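Local coordinates for Slr0280 protein (Synechocystis sp., PDB 5H3K) that is of unknown function but has a phosphodiester glycosidase (NAGPA-type) domain and may cleave phosphodiester-linked sugars, at residues G321-L325 against V326-R330; P417-G420 against P421-P425; P455-D459 against G460-I464; N468-A472 against G473-V477; S583-G587 against G588-D592. One frame throughout, in Å; residues are numbered along the deposited sequence.

Contact 1: G321-L325 against V326-R330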
loop_
_atom_site.group_PDB
_atom_site.type_symbol
_atom_site.label_atom_id
_atom_site.label_comp_id
_atom_site.label_asym_id
_atom_site.label_seq_id
_atom_site.Cartn_x
_atom_site.Cartn_y
_atom_site.Cartn_z
ATOM N N GLY A 321 8.652 11.095 -7.549
ATOM C CA GLY A 321 8.081 11.395 -6.253
ATOM C C GLY A 321 7.892 10.173 -5.403
ATOM O O GLY A 321 7.796 9.069 -5.931
ATOM N N THR A 322 7.852 10.369 -4.087
ATOM C CA THR A 322 7.492 9.302 -3.165
ATOM C C THR A 322 6.533 9.850 -2.123
ATOM O O THR A 322 6.554 11.046 -1.806
ATOM C CB THR A 322 8.710 8.684 -2.441
ATOM O OG1 THR A 322 9.415 9.702 -1.724
ATOM C CG2 THR A 322 9.650 7.978 -3.432
ATOM N N ALA A 323 5.694 8.969 -1.588
ATOM C CA ALA A 323 4.723 9.336 -0.559
ATOM C C ALA A 323 4.349 8.093 0.249
ATOM O O ALA A 323 4.434 6.979 -0.263
ATOM C CB ALA A 323 3.471 9.948 -1.213
ATOM N N PRO A 324 3.907 8.270 1.502
ATOM C CA PRO A 324 3.427 7.086 2.230
ATOM C C PRO A 324 2.320 6.382 1.455
ATOM O O PRO A 324 1.483 7.052 0.836
ATOM C CB PRO A 324 2.859 7.681 3.527
ATOM C CG PRO A 324 3.631 8.970 3.706
ATOM C CD PRO A 324 3.789 9.502 2.304
ATOM N N LEU A 325 2.340 5.050 1.457
ATOM C CA LEU A 325 1.336 4.254 0.762
ATOM C C LEU A 325 -0.064 4.658 1.223
ATOM O O LEU A 325 -0.986 4.770 0.409
ATOM C CB LEU A 325 1.575 2.754 1.017
ATOM C CG LEU A 325 0.691 1.652 0.409
ATOM C CD1 LEU A 325 -0.610 1.457 1.166
ATOM C CD2 LEU A 325 0.399 1.870 -1.090
ATOM N N VAL A 326 -0.223 4.876 2.522
ATOM C CA VAL A 326 -1.538 5.203 3.054
ATOM C C VAL A 326 -2.022 6.566 2.541
ATOM O O VAL A 326 -3.224 6.774 2.359
ATOM C CB VAL A 326 -1.585 5.111 4.604
ATOM C CG1 VAL A 326 -1.006 6.383 5.227
ATOM C CG2 VAL A 326 -3.023 4.868 5.075
ATOM N N THR A 327 -1.083 7.477 2.278
ATOM C CA THR A 327 -1.396 8.785 1.686
ATOM C C THR A 327 -1.787 8.637 0.219
ATOM O O THR A 327 -2.746 9.280 -0.249
ATOM C CB THR A 327 -0.215 9.770 1.832
ATOM O OG1 THR A 327 0.061 9.956 3.229
ATOM C CG2 THR A 327 -0.565 11.114 1.211
ATOM N N ILE A 328 -1.059 7.790 -0.511
ATOM C CA ILE A 328 -1.445 7.476 -1.885
ATOM C C ILE A 328 -2.873 6.928 -1.894
ATOM O O ILE A 328 -3.708 7.391 -2.669
ATOM C CB ILE A 328 -0.479 6.452 -2.540
ATOM C CG1 ILE A 328 0.941 7.043 -2.646
ATOM C CG2 ILE A 328 -1.006 6.014 -3.907
ATOM C CD1 ILE A 328 2.007 6.046 -3.163
ATOM N N ALA A 329 -3.156 5.963 -1.011
ATOM C CA ALA A 329 -4.476 5.328 -0.942
ATOM C C ALA A 329 -5.588 6.349 -0.653
ATOM O O ALA A 329 -6.636 6.365 -1.321
ATOM C CB ALA A 329 -4.482 4.212 0.129
ATOM N N ARG A 330 -5.371 7.194 0.349
ATOM C CA ARG A 330 -6.360 8.199 0.708
ATOM C C ARG A 330 -6.547 9.231 -0.402
ATOM O O ARG A 330 -7.679 9.500 -0.822
ATOM C CB ARG A 330 -5.976 8.907 2.022
ATOM C CG ARG A 330 -6.086 8.032 3.260
ATOM C CD ARG A 330 -5.282 8.617 4.405
ATOM N NE ARG A 330 -5.344 7.771 5.591
ATOM C CZ ARG A 330 -4.577 7.927 6.664
ATOM N NH1 ARG A 330 -3.654 8.879 6.700
ATOM N NH2 ARG A 330 -4.718 7.102 7.693
#
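A323 and I328 make the first side-chain contact at a strand-to-helix junction, where a short, weakly bonded strand (323-324) leads into helix 325-331. CB of A323 meets CG1 of I328 at 4.1 Å. The backbone of A323 is bonded to V601, which ties this end of the strand to strand 600-609.

P324 comes next, at the N-cap position. Its carbonyl receives two N-H groups of the first helical turn. I328 N donates to P324 O over 3.0 Å, close to the line of the carbonyl bond. T327 N reaches the same oxygen through a weak bond, bent to 122°. The ring of P324 lies alongside the T327 side chain, and both point the same way. The T327 hydroxyl sits beside its own backbone N (chi1 -60°), which leaves OG1 3.6 Å from CB of P324.

L325 opens the helix. Its carbonyl oxygen takes the N-H of A329 at 2.9 Å, and CB of A329 rests against that oxygen too. The side chain of L325 packs on A585, L590 and A604. CG1 of I328 lies 3.5 Å from P324 O, near the bonded N-H. With an alanine at I328, the end that covers A323 and V601 would be missing, which would probably open a gap between helix and strand.

One turn further on, NE and NH2 of R330 are bonded to G588 O and Q589 OE1. CG2 of V326 stands 3.6 Å above one face of this guanidinium, displaced toward its rim.

Contact 2: P417-G420 against P421-P425; sequences PAWG and PSYIP
W419 and S422 form the close part of this contact. The carbonyl oxygen of S422 lies in the plane of the indole, at its edge, 3.3 Å from CD1 of W419. The same oxygen is 3.7 Å from NE1 of W419. Beyond it stands Y423. The two aromatic side chains cross obliquely, and NE1 of W419 comes within 4.0 Å of CD1 of Y423, at the edge of the phenol ring and near its plane. W419 has CG anti to the backbone N (chi1 -178°), which brings the CD1 edge of the indole to the carbonyl of S422.

The stretch joins strand 411-415 to strand 422-423, which pairs with 454-455 in a small antiparallel sheet. Y415 completes an aromatic cluster on the buried side: its ring is stacked with that of Y423 and edge-to-face with that of W419. The phenol oxygen of Y423 is hydrogen-bonded to E430, R466 and the backbone N of L426. G420 makes the bend between the two halves. At its backbone angles (phi 146°, psi -175°) a side chain would be jammed against the preceding carbonyl oxygen.

The other side is much looser. P421 is exposed, and its CB points away from 417-420. CB of S422 also points away and stays 5.7 Å from C of G420. I424, further on, is exposed.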
loop_
_atom_site.group_PDB
_atom_site.type_symbol
_atom_site.label_atom_id
_atom_site.label_comp_id
_atom_site.label_asym_id
_atom_site.label_seq_id
_atom_site.Cartn_x
_atom_site.Cartn_y
_atom_site.Cartn_z
ATOM N N PRO A 417 5.918 12.714 -22.035
ATOM C CA PRO A 417 5.276 13.541 -21.008
ATOM C C PRO A 417 4.827 12.778 -19.758
ATOM O O PRO A 417 4.650 13.415 -18.725
ATOM C CB PRO A 417 4.061 14.112 -21.741
ATOM C CG PRO A 417 4.539 14.254 -23.149
ATOM C CD PRO A 417 5.414 13.042 -23.383
ATOM N N ALA A 418 4.639 11.460 -19.844
ATOM C CA ALA A 418 4.357 10.668 -18.636
ATOM C C ALA A 418 5.433 10.805 -17.548
ATOM O O ALA A 418 5.144 10.676 -16.352
ATOM C CB ALA A 418 4.128 9.196 -18.989
ATOM N N TRP A 419 6.677 11.059 -17.949
ATOM C CA TRP A 419 7.766 11.272 -17.003
ATOM C C TRP A 419 7.539 12.536 -16.186
ATOM O O TRP A 419 7.824 12.581 -14.992
ATOM C CB TRP A 419 9.092 11.377 -17.760
ATOM C CG TRP A 419 10.339 11.551 -16.922
ATOM C CD1 TRP A 419 11.093 12.685 -16.792
ATOM C CD2 TRP A 419 10.991 10.545 -16.139
ATOM N NE1 TRP A 419 12.169 12.447 -15.969
ATOM C CE2 TRP A 419 12.134 11.143 -15.565
ATOM C CE3 TRP A 419 10.719 9.198 -15.871
ATOM C CZ2 TRP A 419 13.005 10.429 -14.727
ATOM C CZ3 TRP A 419 11.587 8.498 -15.037
ATOM C CH2 TRP A 419 12.712 9.112 -14.478
ATOM N N GLY A 420 7.022 13.565 -16.849
ATOM C CA GLY A 420 6.858 14.873 -16.245
ATOM C C GLY A 420 7.079 15.956 -17.288
ATOM O O GLY A 420 7.239 15.662 -18.478
ATOM N N PRO A 421 7.055 17.220 -16.851
ATOM C CA PRO A 421 7.298 18.372 -17.726
ATOM C C PRO A 421 8.763 18.531 -18.125
ATOM O O PRO A 421 9.032 19.171 -19.141
ATOM C CB PRO A 421 6.864 19.564 -16.855
ATOM C CG PRO A 421 5.861 18.983 -15.901
ATOM C CD PRO A 421 6.429 17.618 -15.578
ATOM N N SER A 422 9.692 17.960 -17.364
ATOM C CA SER A 422 11.109 18.145 -17.682
ATOM C C SER A 422 11.975 16.910 -17.456
ATOM O O SER A 422 11.562 15.955 -16.795
ATOM C CB SER A 422 11.685 19.338 -16.904
ATOM O OG SER A 422 12.080 18.954 -15.600
ATOM N N TYR A 423 13.176 16.939 -18.020
ATOM C CA TYR A 423 14.168 15.902 -17.785
ATOM C C TYR A 423 15.476 16.518 -17.296
ATOM O O TYR A 423 15.938 17.524 -17.835
ATOM C CB TYR A 423 14.408 15.082 -19.058
ATOM C CG TYR A 423 15.584 14.143 -18.937
ATOM C CD1 TYR A 423 15.499 12.984 -18.173
ATOM C CD2 TYR A 423 16.786 14.412 -19.581
ATOM C CE1 TYR A 423 16.582 12.125 -18.047
ATOM C CE2 TYR A 423 17.871 13.556 -19.466
ATOM C CZ TYR A 423 17.766 12.412 -18.701
ATOM O OH TYR A 423 18.848 11.563 -18.582
ATOM N N ILE A 424 16.056 15.929 -16.255
ATOM C CA ILE A 424 17.370 16.329 -15.763
ATOM C C ILE A 424 18.309 15.160 -15.989
ATOM O O ILE A 424 17.980 14.034 -15.605
ATOM C CB ILE A 424 17.322 16.642 -14.250
ATOM C CG1 ILE A 424 16.365 17.795 -13.971
ATOM C CG2 ILE A 424 18.713 16.944 -13.720
ATOM C CD1 ILE A 424 16.119 18.046 -12.495
ATOM N N PRO A 425 19.482 15.406 -16.613
ATOM C CA PRO A 425 20.335 14.268 -16.992
ATOM C C PRO A 425 20.737 13.417 -15.793
ATOM O O PRO A 425 21.037 13.960 -14.730
ATOM C CB PRO A 425 21.564 14.925 -17.649
ATOM C CG PRO A 425 21.477 16.381 -17.328
ATOM C CD PRO A 425 20.036 16.696 -17.069
#

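Contact 3: P455-D459 against G460-I464; sequences PIPSD and GYLII
I456, P457 and L462 pack together across a type I beta turn that runs from P457 to G460 and leads the chain into strand 460-466. L462 is the central side chain. Its CD1 meets CG1 of I456 at 3.8 Å, the two side chains crossing at a slant. Its other methyl, CD2, touches CD of P457 at 3.9 Å, these two side chains crossing at about a right angle. The same CD2 lies 3.8 Å from the carbonyl oxygen of P455. L462 has CG beside its backbone N (chi1 -58°), and this directs the fork back to the incoming chain.

The turn is closed by one backbone bond. G460 N donates to P457 O over 3.0 Å, at an N-H...O angle of 150°. The donor sits well above the carbonyl plane, 68° out of it. The other branch of I456, CG2, approaches CA of Y461 at 4.1 Å.

Further out, neighbouring strands fix the position of this small core. I456 is bonded through its backbone to P421, and its side chain touches Y415, P417 and W419. P457 rests on V434 and Q436 of strand 430-436. Backbone bonds from Y461 to V435 in that strand, and from D459 to N437 just beyond it, hold the strand start and the turn.

Y461 points to the other side of the strand, where its ring makes a cation-pi contact with R414. The edge of that ring is met in plane by CG1 of I463, 3.8 Å from CE1 of Y461.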
loop_
_atom_site.group_PDB
_atom_site.type_symbol
_atom_site.label_atom_id
_atom_site.label_comp_id
_atom_site.label_asym_id
_atom_site.label_seq_id
_atom_site.Cartn_x
_atom_site.Cartn_y
_atom_site.Cartn_z
ATOM N N PRO A 455 13.091 20.728 -20.952
ATOM C CA PRO A 455 11.647 20.494 -20.996
ATOM C C PRO A 455 11.352 19.299 -21.909
ATOM O O PRO A 455 12.057 19.102 -22.910
ATOM C CB PRO A 455 11.093 21.771 -21.635
ATOM C CG PRO A 455 12.203 22.786 -21.529
ATOM C CD PRO A 455 13.474 22.011 -21.564
ATOM N N ILE A 456 10.357 18.498 -21.544
ATOM C CA ILE A 456 9.828 17.465 -22.427
ATOM C C ILE A 456 8.601 18.035 -23.135
ATOM O O ILE A 456 7.624 18.441 -22.489
ATOM C CB ILE A 456 9.427 16.185 -21.648
ATOM C CG1 ILE A 456 10.615 15.624 -20.864
ATOM C CG2 ILE A 456 8.860 15.152 -22.601
ATOM C CD1 ILE A 456 10.223 14.549 -19.815
ATOM N N PRO A 457 8.639 18.083 -24.475
ATOM C CA PRO A 457 7.537 18.725 -25.209
ATOM C C PRO A 457 6.218 17.991 -25.011
ATOM O O PRO A 457 6.200 16.757 -25.056
ATOM C CB PRO A 457 7.980 18.617 -26.678
ATOM C CG PRO A 457 9.466 18.424 -26.618
ATOM C CD PRO A 457 9.714 17.626 -25.374
ATOM N N SER A 458 5.132 18.728 -24.791
ATOM C CA SER A 458 3.835 18.102 -24.532
ATOM C C SER A 458 3.320 17.318 -25.732
ATOM O O SER A 458 2.538 16.380 -25.574
ATOM C CB SER A 458 2.798 19.144 -24.100
ATOM O OG SER A 458 2.604 20.112 -25.117
ATOM N N ASP A 459 3.758 17.700 -26.930
ATOM C CA ASP A 459 3.352 17.016 -28.150
ATOM C C ASP A 459 4.497 16.166 -28.687
ATOM O O ASP A 459 4.568 15.892 -29.884
ATOM C CB ASP A 459 2.925 18.030 -29.216
ATOM C CG ASP A 459 4.037 19.006 -29.574
ATOM O OD1 ASP A 459 5.008 19.142 -28.790
ATOM O OD2 ASP A 459 3.930 19.659 -30.637
ATOM N N GLY A 460 5.400 15.755 -27.801
ATOM C CA GLY A 460 6.510 14.915 -28.224
ATOM C C GLY A 460 7.198 14.169 -27.100
ATOM O O GLY A 460 6.545 13.648 -26.192
ATOM N N TYR A 461 8.525 14.122 -27.167
ATOM C CA TYR A 461 9.345 13.354 -26.232
ATOM C C TYR A 461 10.815 13.653 -26.442
ATOM O O TYR A 461 11.188 14.362 -27.382
ATOM C CB TYR A 461 9.098 11.845 -26.403
ATOM C CG TYR A 461 9.310 11.314 -27.809
ATOM C CD1 TYR A 461 10.546 10.804 -28.208
ATOM C CD2 TYR A 461 8.267 11.292 -28.723
ATOM C CE1 TYR A 461 10.736 10.300 -29.488
ATOM C CE2 TYR A 461 8.447 10.793 -30.000
ATOM C CZ TYR A 461 9.679 10.303 -30.378
ATOM O OH TYR A 461 9.838 9.818 -31.660
ATOM N N LEU A 462 11.653 13.109 -25.564
ATOM C CA LEU A 462 13.092 13.261 -25.701
ATOM C C LEU A 462 13.707 11.901 -25.971
ATOM O O LEU A 462 13.268 10.886 -25.405
ATOM C CB LEU A 462 13.699 13.848 -24.429
ATOM C CG LEU A 462 13.170 15.204 -23.976
ATOM C CD1 LEU A 462 13.905 15.663 -22.710
ATOM C CD2 LEU A 462 13.353 16.228 -25.109
ATOM N N ILE A 463 14.690 11.868 -26.865
ATOM C CA ILE A 463 15.542 10.702 -27.002
ATOM C C ILE A 463 16.861 11.031 -26.318
ATOM O O ILE A 463 17.477 12.074 -26.589
ATOM C CB ILE A 463 15.794 10.339 -28.468
ATOM C CG1 ILE A 463 14.484 9.936 -29.149
ATOM C CG2 ILE A 463 16.823 9.218 -28.544
ATOM C CD1 ILE A 463 14.549 9.916 -30.703
ATOM N N ILE A 464 17.277 10.156 -25.409
ATOM C CA ILE A 464 18.512 10.342 -24.651
ATOM C C ILE A 464 19.522 9.276 -25.065
ATOM O O ILE A 464 19.241 8.072 -25.001
ATOM C CB ILE A 464 18.272 10.247 -23.124
ATOM C CG1 ILE A 464 17.379 11.397 -22.640
ATOM C CG2 ILE A 464 19.593 10.257 -22.370
ATOM C CD1 ILE A 464 17.946 12.772 -22.900
#

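Contact 4: N468-A472 against G473-V477; sequences NQIPA and GVLAV
P471 and V474 are the end residues of a type II beta turn, with A472 and G473 at its two corners. Their CA atoms are 6.1 Å apart. A472 has extended-type backbone angles. G473 has a positive phi of 83°, and a CB there would run into the carbonyl oxygen of A472. Neither segment is a regular helix or strand.

V474 folds back on P471. Its CG2 lies 3.3 Å from the carbonyl oxygen of P471. The same methyl meets CB of the proline ring at 3.7 Å, the two side chains slanting across each other. V474 keeps CG2 beside its backbone N and CG1 anti to it (chi1 174°), and this choice turns CG2 to the proline.

The side chains of I470 and L475 cross at about a right angle, with CD1 of I470 3.9 Å from CD1 of L475. CG2 of I470 is more distant from V474, 4.5 Å from its CB. Both I470 and L475 are buried, and I470 also touches I412. Before the turn, the carboxylate of D465 takes the backbone N-H groups of Q469 and I470, which fixes the entry to the loop.

The arrangement is a type II beta turn with glycine at its third position. It lies in the long connection between strands 460-466 and 481-488, and its apolar side chains I470 and L475 pack on L398 and Y433 of the mixed sheet to which those strands belong.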
loop_
_atom_site.group_PDB
_atom_site.type_symbol
_atom_site.label_atom_id
_atom_site.label_comp_id
_atom_site.label_asym_id
_atom_site.label_seq_id
_atom_site.Cartn_x
_atom_site.Cartn_y
_atom_site.Cartn_z
ATOM N N ASN A 468 27.027 7.280 -26.590
ATOM C CA ASN A 468 27.151 7.454 -28.041
ATOM C C ASN A 468 26.672 6.268 -28.868
ATOM O O ASN A 468 27.411 5.739 -29.702
ATOM C CB ASN A 468 28.600 7.789 -28.417
ATOM C CG ASN A 468 29.036 9.132 -27.881
ATOM O OD1 ASN A 468 28.522 10.170 -28.294
ATOM N ND2 ASN A 468 29.991 9.123 -26.957
ATOM N N GLN A 469 25.432 5.853 -28.640
ATOM C CA GLN A 469 24.893 4.690 -29.327
ATOM C C GLN A 469 24.227 5.068 -30.643
ATOM O O GLN A 469 23.857 4.195 -31.434
ATOM C CB GLN A 469 23.900 3.964 -28.421
ATOM C CG GLN A 469 24.490 3.578 -27.081
ATOM C CD GLN A 469 25.631 2.593 -27.221
ATOM O OE1 GLN A 469 25.428 1.452 -27.632
ATOM N NE2 GLN A 469 26.840 3.031 -26.890
ATOM N N ILE A 470 24.060 6.370 -30.864
ATOM C CA ILE A 470 23.357 6.848 -32.054
ATOM C C ILE A 470 24.353 7.387 -33.074
ATOM O O ILE A 470 25.000 8.407 -32.829
ATOM C CB ILE A 470 22.307 7.946 -31.713
ATOM C CG1 ILE A 470 21.265 7.407 -30.724
ATOM C CG2 ILE A 470 21.608 8.426 -32.978
ATOM C CD1 ILE A 470 20.163 8.399 -30.362
ATOM N N PRO A 471 24.476 6.696 -34.220
ATOM C CA PRO A 471 25.390 7.085 -35.301
ATOM C C PRO A 471 25.096 8.502 -35.764
ATOM O O PRO A 471 23.933 8.921 -35.757
ATOM C CB PRO A 471 25.053 6.098 -36.422
ATOM C CG PRO A 471 24.433 4.917 -35.736
ATOM C CD PRO A 471 23.683 5.500 -34.562
ATOM N N ALA A 472 26.131 9.236 -36.161
ATOM C CA ALA A 472 25.965 10.623 -36.584
ATOM C C ALA A 472 25.058 10.751 -37.803
ATOM O O ALA A 472 25.062 9.899 -38.701
ATOM C CB ALA A 472 27.319 11.273 -36.852
ATOM N N GLY A 473 24.255 11.810 -37.805
ATOM C CA GLY A 473 23.434 12.148 -38.952
ATOM C C GLY A 473 22.113 11.408 -39.052
ATOM O O GLY A 473 21.271 11.770 -39.874
ATOM N N VAL A 474 21.926 10.381 -38.226
ATOM C CA VAL A 474 20.703 9.582 -38.255
ATOM C C VAL A 474 19.482 10.398 -37.812
ATOM O O VAL A 474 18.395 10.266 -38.383
ATOM C CB VAL A 474 20.858 8.314 -37.378
ATOM C CG1 VAL A 474 19.549 7.551 -37.276
ATOM C CG2 VAL A 474 21.942 7.412 -37.954
ATOM N N LEU A 475 19.672 11.238 -36.800
ATOM C CA LEU A 475 18.587 12.074 -36.274
ATOM C C LEU A 475 18.787 13.560 -36.562
ATOM O O LEU A 475 18.768 14.387 -35.641
ATOM C CB LEU A 475 18.438 11.872 -34.765
ATOM C CG LEU A 475 18.045 10.464 -34.318
ATOM C CD1 LEU A 475 17.846 10.421 -32.801
ATOM C CD2 LEU A 475 16.801 10.001 -35.043
ATOM N N ALA A 476 18.964 13.903 -37.833
ATOM C CA ALA A 476 19.086 15.308 -38.228
ATOM C C ALA A 476 17.818 16.099 -37.892
ATOM O O ALA A 476 16.710 15.555 -37.940
ATOM C CB ALA A 476 19.394 15.409 -39.714
ATOM N N VAL A 477 17.978 17.380 -37.563
ATOM C CA VAL A 477 16.829 18.275 -37.374
ATOM C C VAL A 477 15.915 18.216 -38.607
ATOM O O VAL A 477 16.378 18.361 -39.752
ATOM C CB VAL A 477 17.293 19.735 -37.093
ATOM C CG1 VAL A 477 16.106 20.701 -37.049
ATOM C CG2 VAL A 477 18.090 19.800 -35.789
#

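Contact 5: S583-G587 against G588-D592; sequences SLALG and GQLLD
L584 and L591 are joined by a short, straight backbone bond in a beta hairpin, strands 584-586 and 589-590. L591 N meets L584 O at 2.8 Å, almost in line with the carbonyl. L586 N gives an equally short bond to Q589 O. G587 and G588 make the turn, both with positive phi, as in a type I' turn.

At the open end of the hairpin, L584 N donates to OD1 of D592 over 2.9 Å. The donor stands above the carboxylate plane, 51° out of it. D592 has its carboxylate between the backbone N and the carbonyl carbon (chi1 63°), which brings OD1 back over L584. The other oxygen, OD2, is bonded to NE2 of H548, so D592 links the hairpin to that histidine. Replacing D592 with an alanine would remove both grips and is likely to leave the L584 N-H and H548 without these partners.

A585 and L590 are a non-hydrogen-bonded pair. Their side chains share the face toward helix 325-331, with CB of A585 4.2 Å from CD2 of L590. That CD2 also touches CB of S583 at 3.8 Å.

L584 packs on T296, L586 on W281 and L591 on both. The side chains of L586 and L591 slant past each other, and CD1 of L591 rests 3.7 Å from CB of L586.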
loop_
_atom_site.group_PDB
_atom_site.type_symbol
_atom_site.label_atom_id
_atom_site.label_comp_id
_atom_site.label_asym_id
_atom_site.label_seq_id
_atom_site.Cartn_x
_atom_site.Cartn_y
_atom_site.Cartn_z
ATOM N N SER A 583 3.514 -2.114 2.869
ATOM C CA SER A 583 2.360 -1.467 3.485
ATOM C C SER A 583 1.101 -1.794 2.682
ATOM O O SER A 583 1.110 -1.785 1.447
ATOM C CB SER A 583 2.599 0.047 3.600
ATOM O OG SER A 583 3.348 0.517 2.477
ATOM N N LEU A 584 0.031 -2.104 3.396
ATOM C CA LEU A 584 -1.212 -2.565 2.782
ATOM C C LEU A 584 -2.345 -1.774 3.412
ATOM O O LEU A 584 -2.545 -1.848 4.629
ATOM C CB LEU A 584 -1.386 -4.068 3.054
ATOM C CG LEU A 584 -2.692 -4.774 2.688
ATOM C CD1 LEU A 584 -3.012 -4.521 1.228
ATOM C CD2 LEU A 584 -2.558 -6.269 2.963
ATOM N N ALA A 585 -3.074 -1.003 2.594
ATOM C CA ALA A 585 -4.117 -0.110 3.113
ATOM C C ALA A 585 -5.499 -0.582 2.688
ATOM O O ALA A 585 -5.697 -0.995 1.546
ATOM C CB ALA A 585 -3.893 1.351 2.657
ATOM N N LEU A 586 -6.458 -0.507 3.610
ATOM C CA LEU A 586 -7.836 -0.870 3.312
ATOM C C LEU A 586 -8.733 0.214 3.882
ATOM O O LEU A 586 -8.642 0.541 5.070
ATOM C CB LEU A 586 -8.180 -2.241 3.922
ATOM C CG LEU A 586 -9.628 -2.717 3.716
ATOM C CD1 LEU A 586 -9.885 -3.027 2.244
ATOM C CD2 LEU A 586 -9.956 -3.931 4.606
ATOM N N GLY A 587 -9.592 0.779 3.037
ATOM C CA GLY A 587 -10.395 1.922 3.445
ATOM C C GLY A 587 -9.533 3.073 3.942
ATOM O O GLY A 587 -9.907 3.781 4.880
ATOM N N GLY A 588 -8.362 3.245 3.336
ATOM C CA GLY A 588 -7.476 4.341 3.702
ATOM C C GLY A 588 -6.776 4.229 5.054
ATOM O O GLY A 588 -6.391 5.254 5.632
ATOM N N GLN A 589 -6.608 3.004 5.554
ATOM C CA GLN A 589 -5.860 2.759 6.788
ATOM C C GLN A 589 -4.911 1.603 6.567
ATOM O O GLN A 589 -5.259 0.650 5.887
ATOM C CB GLN A 589 -6.785 2.413 7.963
ATOM C CG GLN A 589 -7.901 3.429 8.216
ATOM C CD GLN A 589 -7.394 4.772 8.711
ATOM O OE1 GLN A 589 -6.231 4.916 9.108
ATOM N NE2 GLN A 589 -8.274 5.768 8.699
ATOM N N LEU A 590 -3.720 1.668 7.159
ATOM C CA LEU A 590 -2.790 0.535 7.076
ATOM C C LEU A 590 -3.253 -0.632 7.927
ATOM O O LEU A 590 -3.643 -0.449 9.089
ATOM C CB LEU A 590 -1.381 0.935 7.528
ATOM C CG LEU A 590 -0.550 1.871 6.661
ATOM C CD1 LEU A 590 0.901 1.931 7.203
ATOM C CD2 LEU A 590 -0.586 1.443 5.201
ATOM N N LEU A 591 -3.190 -1.833 7.365
ATOM C CA LEU A 591 -3.633 -3.038 8.066
ATOM C C LEU A 591 -2.491 -3.760 8.757
ATOM O O LEU A 591 -2.692 -4.421 9.775
ATOM C CB LEU A 591 -4.274 -4.021 7.078
ATOM C CG LEU A 591 -5.576 -3.631 6.375
ATOM C CD1 LEU A 591 -6.096 -4.816 5.571
ATOM C CD2 LEU A 591 -6.596 -3.188 7.411
ATOM N N ASP A 592 -1.293 -3.633 8.197
ATOM C CA ASP A 592 -0.202 -4.565 8.483
ATOM C C ASP A 592 0.885 -4.037 9.408
ATOM O O ASP A 592 1.676 -4.824 9.938
ATOM C CB ASP A 592 0.468 -4.965 7.167
ATOM C CG ASP A 592 1.102 -3.770 6.455
ATOM O OD1 ASP A 592 0.374 -2.792 6.154
ATOM O OD2 ASP A 592 2.329 -3.801 6.205
#

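Overall arrangement
All five contacts are local and follow in series along the chain; none nests in or crosses another. Contact 1 closes the step from strand 323-324 into helix 325-331. Contact 2 closes the bend before strand 422-423. Contact 3 closes the turn into strand 460-466. Contacts 2 and 3 touch beside the paired strands 422-423 and 454-455. Contact 4 closes a turn before strand 481-488 and meets contact 3 through I463. Contact 5, the late hairpin, lies, like contact 1, near the centre of the molecule, and packs against contact 1. Its centre is about 49 Å from that of contact 4. The contacts thus form two groups, 1 with 5 and 2 to 4.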